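Local atomic coordinates of sister chromatid cohesion protein (Chaetomium thermophilum, PDB entry 5T8V), a protein that probably loads cohesin onto chromatin as the Scc2 component of the cohesin loader, this chain being its C-terminal, HEAT-repeat part. Residues D559-L562 with G563-Y567; L569-M572 with I573-R576. One frame throughout, in Å; residues are numbered along the deposited sequence.

Both interactions lie on a single helix, 556-574, in a largely helical chain, and neither closes a loop: each joins side chains and backbone one helical turn apart. Following the chain from its N terminus, interaction 1 (559-562 with 563-567) is complete before interaction 2 (569-572 with 573-576) begins, so the two run in series without nesting or crossing, their centres about 14 Å apart. Interaction 1 is the more buried, set against helices 527-550 and 357-391 and near Trp506. Interaction 2 keeps the same two helical neighbours, then carries the chain past the helix end to the short helix 578-582.

Interaction 1 of 2, residues D559-L562 with G563-Y567; sequences DQEL and GRLAY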
loop_
_atom_site.group_PDB
_atom_site.type_symbol
_atom_site.label_atom_id
_atom_site.label_comp_id
_atom_site.label_asym_id
_atom_site.label_seq_id
_atom_site.Cartn_x
_atom_site.Cartn_y
_atom_site.Cartn_z
ATOM N N ASP A 559 -10.600 -19.984 -43.934
ATOM C CA ASP A 559 -9.309 -20.552 -44.308
ATOM C C ASP A 559 -8.860 -20.054 -45.675
ATOM O O ASP A 559 -7.666 -19.830 -45.900
ATOM C CB ASP A 559 -9.387 -22.076 -44.296
ATOM C CG ASP A 559 -9.815 -22.623 -42.954
ATOM O OD1 ASP A 559 -9.490 -21.994 -41.924
ATOM O OD2 ASP A 559 -10.478 -23.683 -42.929
ATOM N N GLN A 560 -9.801 -19.882 -46.606
ATOM C CA GLN A 560 -9.436 -19.396 -47.933
ATOM C C GLN A 560 -8.921 -17.963 -47.864
ATOM O O GLN A 560 -7.864 -17.642 -48.423
ATOM C CB GLN A 560 -10.634 -19.504 -48.875
ATOM C CG GLN A 560 -11.146 -20.928 -49.040
ATOM C CD GLN A 560 -12.084 -21.081 -50.217
ATOM O OE1 GLN A 560 -12.811 -20.154 -50.573
ATOM N NE2 GLN A 560 -12.066 -22.256 -50.834
ATOM N N GLU A 561 -9.655 -17.086 -47.174
ATOM C CA GLU A 561 -9.173 -15.724 -46.969
ATOM C C GLU A 561 -7.793 -15.724 -46.325
ATOM O O GLU A 561 -6.908 -14.960 -46.732
ATOM C CB GLU A 561 -10.167 -14.941 -46.110
ATOM C CG GLU A 561 -9.731 -13.522 -45.778
ATOM C CD GLU A 561 -9.567 -12.656 -47.011
ATOM O OE1 GLU A 561 -10.054 -13.056 -48.089
ATOM O OE2 GLU A 561 -8.952 -11.573 -46.903
ATOM N N LEU A 562 -7.587 -16.578 -45.319
ATOM C CA LEU A 562 -6.278 -16.657 -44.680
ATOM C C LEU A 562 -5.206 -17.120 -45.656
ATOM O O LEU A 562 -4.048 -16.703 -45.547
ATOM C CB LEU A 562 -6.340 -17.591 -43.470
ATOM C CG LEU A 562 -7.042 -17.018 -42.238
ATOM C CD1 LEU A 562 -7.328 -18.116 -41.229
ATOM C CD2 LEU A 562 -6.199 -15.921 -41.604
ATOM N N GLY A 563 -5.565 -17.979 -46.613
ATOM C CA GLY A 563 -4.608 -18.373 -47.633
ATOM C C GLY A 563 -4.243 -17.224 -48.552
ATOM O O GLY A 563 -3.072 -17.042 -48.903
ATOM N N ARG A 564 -5.240 -16.430 -48.953
ATOM C CA ARG A 564 -4.957 -15.235 -49.742
ATOM C C ARG A 564 -4.021 -14.302 -48.986
ATOM O O ARG A 564 -3.032 -13.809 -49.543
ATOM C CB ARG A 564 -6.258 -14.518 -50.096
ATOM C CG ARG A 564 -7.241 -15.368 -50.879
ATOM C CD ARG A 564 -8.599 -14.693 -50.974
ATOM N NE ARG A 564 -9.662 -15.649 -51.269
ATOM C CZ ARG A 564 -10.958 -15.392 -51.130
ATOM N NH1 ARG A 564 -11.365 -14.206 -50.696
ATOM N NH2 ARG A 564 -11.852 -16.327 -51.421
ATOM N N LEU A 565 -4.315 -14.051 -47.708
ATOM C CA LEU A 565 -3.423 -13.233 -46.893
ATOM C C LEU A 565 -2.027 -13.840 -46.832
ATOM O O LEU A 565 -1.027 -13.113 -46.814
ATOM C CB LEU A 565 -3.994 -13.074 -45.484
ATOM C CG LEU A 565 -5.206 -12.156 -45.338
ATOM C CD1 LEU A 565 -5.861 -12.351 -43.978
ATOM C CD2 LEU A 565 -4.803 -10.704 -45.530
ATOM N N ALA A 566 -1.938 -15.170 -46.799
ATOM C CA ALA A 566 -0.635 -15.821 -46.754
ATOM C C ALA A 566 0.166 -15.519 -48.015
ATOM O O ALA A 566 1.322 -15.078 -47.944
ATOM C CB ALA A 566 -0.811 -17.328 -46.568
ATOM N N TYR A 567 -0.437 -15.743 -49.185
ATOM C CA TYR A 567 0.242 -15.423 -50.436
ATOM C C TYR A 567 0.646 -13.953 -50.474
ATOM O O TYR A 567 1.814 -13.619 -50.714
ATOM C CB TYR A 567 -0.661 -15.763 -51.623
ATOM C CG TYR A 567 -0.119 -15.288 -52.954
ATOM C CD1 TYR A 567 0.797 -16.050 -53.667
ATOM C CD2 TYR A 567 -0.523 -14.073 -53.497
ATOM C CE1 TYR A 567 1.295 -15.618 -54.884
ATOM C CE2 TYR A 567 -0.029 -13.632 -54.711
ATOM C CZ TYR A 567 0.880 -14.407 -55.400
ATOM O OH TYR A 567 1.373 -13.973 -56.612
#
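Glu561 and Arg564 form a salt bridge along helix 556-574, Glu561 OE1 standing 3.1 Å from Arg564 NH1. The bond is weak as a hydrogen bond, with only 120° at the hydrogen, and the carboxylate stands nearly perpendicular to the guanidinium plane. Glu561 reaches its partner with CG anti to the backbone N (chi1 177°) and a bend at chi2, while the arginine runs extended from CG to NE and lays one face of its guanidinium over Glu561 CA. Its aliphatic part follows the backbone of the preceding turn, with Arg564 CG 3.4 Å from Gln560 O. Replacing Arg564 with a leucine would probably leave the Glu561 carboxylate without its i to i+3 partner and strip the preceding turn of the guanidinium lying over it. The other oxygen, Glu561 OE2, sits 4.1 Å from Leu565 CG. On the inner side, Leu562 CD2 and Leu565 CD1 are 4.3 Å apart and belong to the apolar face of the helix.

Beneath these side chains runs the regular i to i+4 ladder: Arg564 N to Gln560 O and Leu565 N to Glu561 O, each at 2.9 Å, flanked by similar bonds from Gly563 to Asp559 and from Ala566 to Leu562. Farther out, Leu562 packs on Cys547 and Tyr548, and Leu565 on Ile544, all of helix 527-550, whereas Ala566 meets Ala360 and Ile361 of helix 357-391. Weak, long ion pairs link Arg564 to Glu557 and Glu561 to Arg568. The helix is thus amphipathic, as is usual in HEAT-type helical packing: leucines and alanine face neighbouring helices, and the opposite charges of Glu561 and Arg564, both partly exposed, are likely to offset one another.

Interaction 2 of 2, residues L569-M572 with I573-R576; sequences LREM and ILDR
With CG turned opposite its own N (chi1 -164°) and further bends at chi2 and chi3, Arg570 brings its CD to 3.8 Å from Leu574 CD1, on the same flank of helix 556-574. Leu574 meets it with CG opposite its carbonyl carbon (chi1 -68°), and the contact is aliphatic, the two side chains passing at a slant. The charged end of the arginine is engaged elsewhere, where NH2 donates a hydrogen bond to the carbonyl oxygen of Ile347. Ile573 CG1, like Leu574 CG, lies anti to the carbonyl carbon, and it comes 3.3 Å from Leu569 O.

Two i to i+4 bonds bind this last full turn: Ile573 N to Leu569 O at 2.9 Å and Leu574 N to Arg570 O at 3.0 Å, both fairly straight. The next step is looser. Asp575 N divides its hydrogen between Glu571 O at 3.0 Å and Met572 O at 3.3 Å, and both bonds are weak, bent well away from linear at the hydrogen; Asp575 is also the first residue to leave helical backbone angles. Its side chain then serves the chain that follows, OD1 capping the backbone N of Lys577 at the turn into helix 578-582.

Around the contact, Ile573 packs on Leu364, Ile367 and Leu371 of helix 357-391, and Leu569 reaches Ile537, Trp540 and Ile544 of helix 527-550. Met572 touches Trp578 and Leu579, joining the helix to the short one after it. Apolar side chains thus keep the final turn against two neighbouring helices, while the regular backbone bonds give way to a weak, shared one and an aspartate carboxylate takes up an N-H of the succeeding turn, as befits a helix ending.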
loop_
_atom_site.group_PDB
_atom_site.type_symbol
_atom_site.label_atom_id
_atom_site.label_comp_id
_atom_site.label_asym_id
_atom_site.label_seq_id
_atom_site.Cartn_x
_atom_site.Cartn_y
_atom_site.Cartn_z
ATOM N N LEU A 569 1.076 -11.630 -48.118
ATOM C CA LEU A 569 2.141 -11.254 -47.193
ATOM C C LEU A 569 3.475 -11.874 -47.582
ATOM O O LEU A 569 4.527 -11.267 -47.350
ATOM C CB LEU A 569 1.767 -11.651 -45.765
ATOM C CG LEU A 569 1.080 -10.553 -44.947
ATOM C CD1 LEU A 569 2.039 -9.406 -44.658
ATOM C CD2 LEU A 569 -0.174 -10.046 -45.651
ATOM N N ARG A 570 3.463 -13.074 -48.166
ATOM C CA ARG A 570 4.706 -13.653 -48.661
ATOM C C ARG A 570 5.310 -12.772 -49.751
ATOM O O ARG A 570 6.490 -12.397 -49.687
ATOM C CB ARG A 570 4.447 -15.068 -49.177
ATOM C CG ARG A 570 5.701 -15.911 -49.371
ATOM C CD ARG A 570 5.912 -16.260 -50.835
ATOM N NE ARG A 570 4.799 -17.030 -51.384
ATOM C CZ ARG A 570 4.644 -17.311 -52.674
ATOM N NH1 ARG A 570 5.528 -16.881 -53.566
ATOM N NH2 ARG A 570 3.599 -18.020 -53.076
ATOM N N GLU A 571 4.503 -12.413 -50.754
ATOM C CA GLU A 571 4.979 -11.512 -51.801
ATOM C C GLU A 571 5.457 -10.188 -51.222
ATOM O O GLU A 571 6.409 -9.591 -51.736
ATOM C CB GLU A 571 3.871 -11.264 -52.825
ATOM C CG GLU A 571 3.395 -12.507 -53.567
ATOM C CD GLU A 571 4.392 -12.997 -54.603
ATOM O OE1 GLU A 571 5.609 -12.790 -54.413
ATOM O OE2 GLU A 571 3.956 -13.586 -55.615
ATOM N N MET A 572 4.812 -9.714 -50.155
ATOM C CA MET A 572 5.201 -8.447 -49.549
ATOM C C MET A 572 6.553 -8.556 -48.858
ATOM O O MET A 572 7.383 -7.645 -48.957
ATOM C CB MET A 572 4.132 -7.998 -48.555
ATOM C CG MET A 572 3.279 -6.845 -49.039
ATOM S SD MET A 572 1.818 -6.620 -48.010
ATOM C CE MET A 572 0.807 -7.953 -48.611
ATOM N N ILE A 573 6.790 -9.657 -48.145
ATOM C CA ILE A 573 8.073 -9.840 -47.477
ATOM C C ILE A 573 9.186 -9.978 -48.505
ATOM O O ILE A 573 10.288 -9.451 -48.320
ATOM C CB ILE A 573 8.013 -11.053 -46.532
ATOM C CG1 ILE A 573 7.060 -10.759 -45.371
ATOM C CG2 ILE A 573 9.409 -11.402 -46.002
ATOM C CD1 ILE A 573 6.788 -11.946 -44.469
ATOM N N LEU A 574 8.919 -10.684 -49.608
ATOM C CA LEU A 574 9.955 -10.846 -50.625
ATOM C C LEU A 574 10.239 -9.539 -51.356
ATOM O O LEU A 574 11.359 -9.331 -51.832
ATOM C CB LEU A 574 9.553 -11.936 -51.617
ATOM C CG LEU A 574 9.518 -13.361 -51.059
ATOM C CD1 LEU A 574 8.921 -14.314 -52.078
ATOM C CD2 LEU A 574 10.909 -13.825 -50.652
ATOM N N ASP A 575 9.252 -8.652 -51.447
ATOM C CA ASP A 575 9.412 -7.390 -52.166
ATOM C C ASP A 575 8.536 -6.353 -51.479
ATOM O O ASP A 575 7.308 -6.438 -51.547
ATOM C CB ASP A 575 9.034 -7.548 -53.636
ATOM C CG ASP A 575 8.948 -6.222 -54.363
ATOM O OD1 ASP A 575 9.664 -5.276 -53.971
ATOM O OD2 ASP A 575 8.163 -6.128 -55.331
ATOM N N ARG A 576 9.165 -5.374 -50.822
ATOM C CA ARG A 576 8.407 -4.428 -50.009
ATOM C C ARG A 576 7.517 -3.529 -50.860
ATOM O O ARG A 576 6.437 -3.130 -50.411
ATOM C CB ARG A 576 9.359 -3.586 -49.159
ATOM C CG ARG A 576 10.332 -2.733 -49.956
ATOM C CD ARG A 576 11.320 -2.024 -49.040
ATOM N NE ARG A 576 12.122 -1.033 -49.755
ATOM C CZ ARG A 576 13.236 -1.304 -50.427
ATOM N NH1 ARG A 576 13.891 -0.328 -51.043
ATOM N NH2 ARG A 576 13.701 -2.546 -50.492
#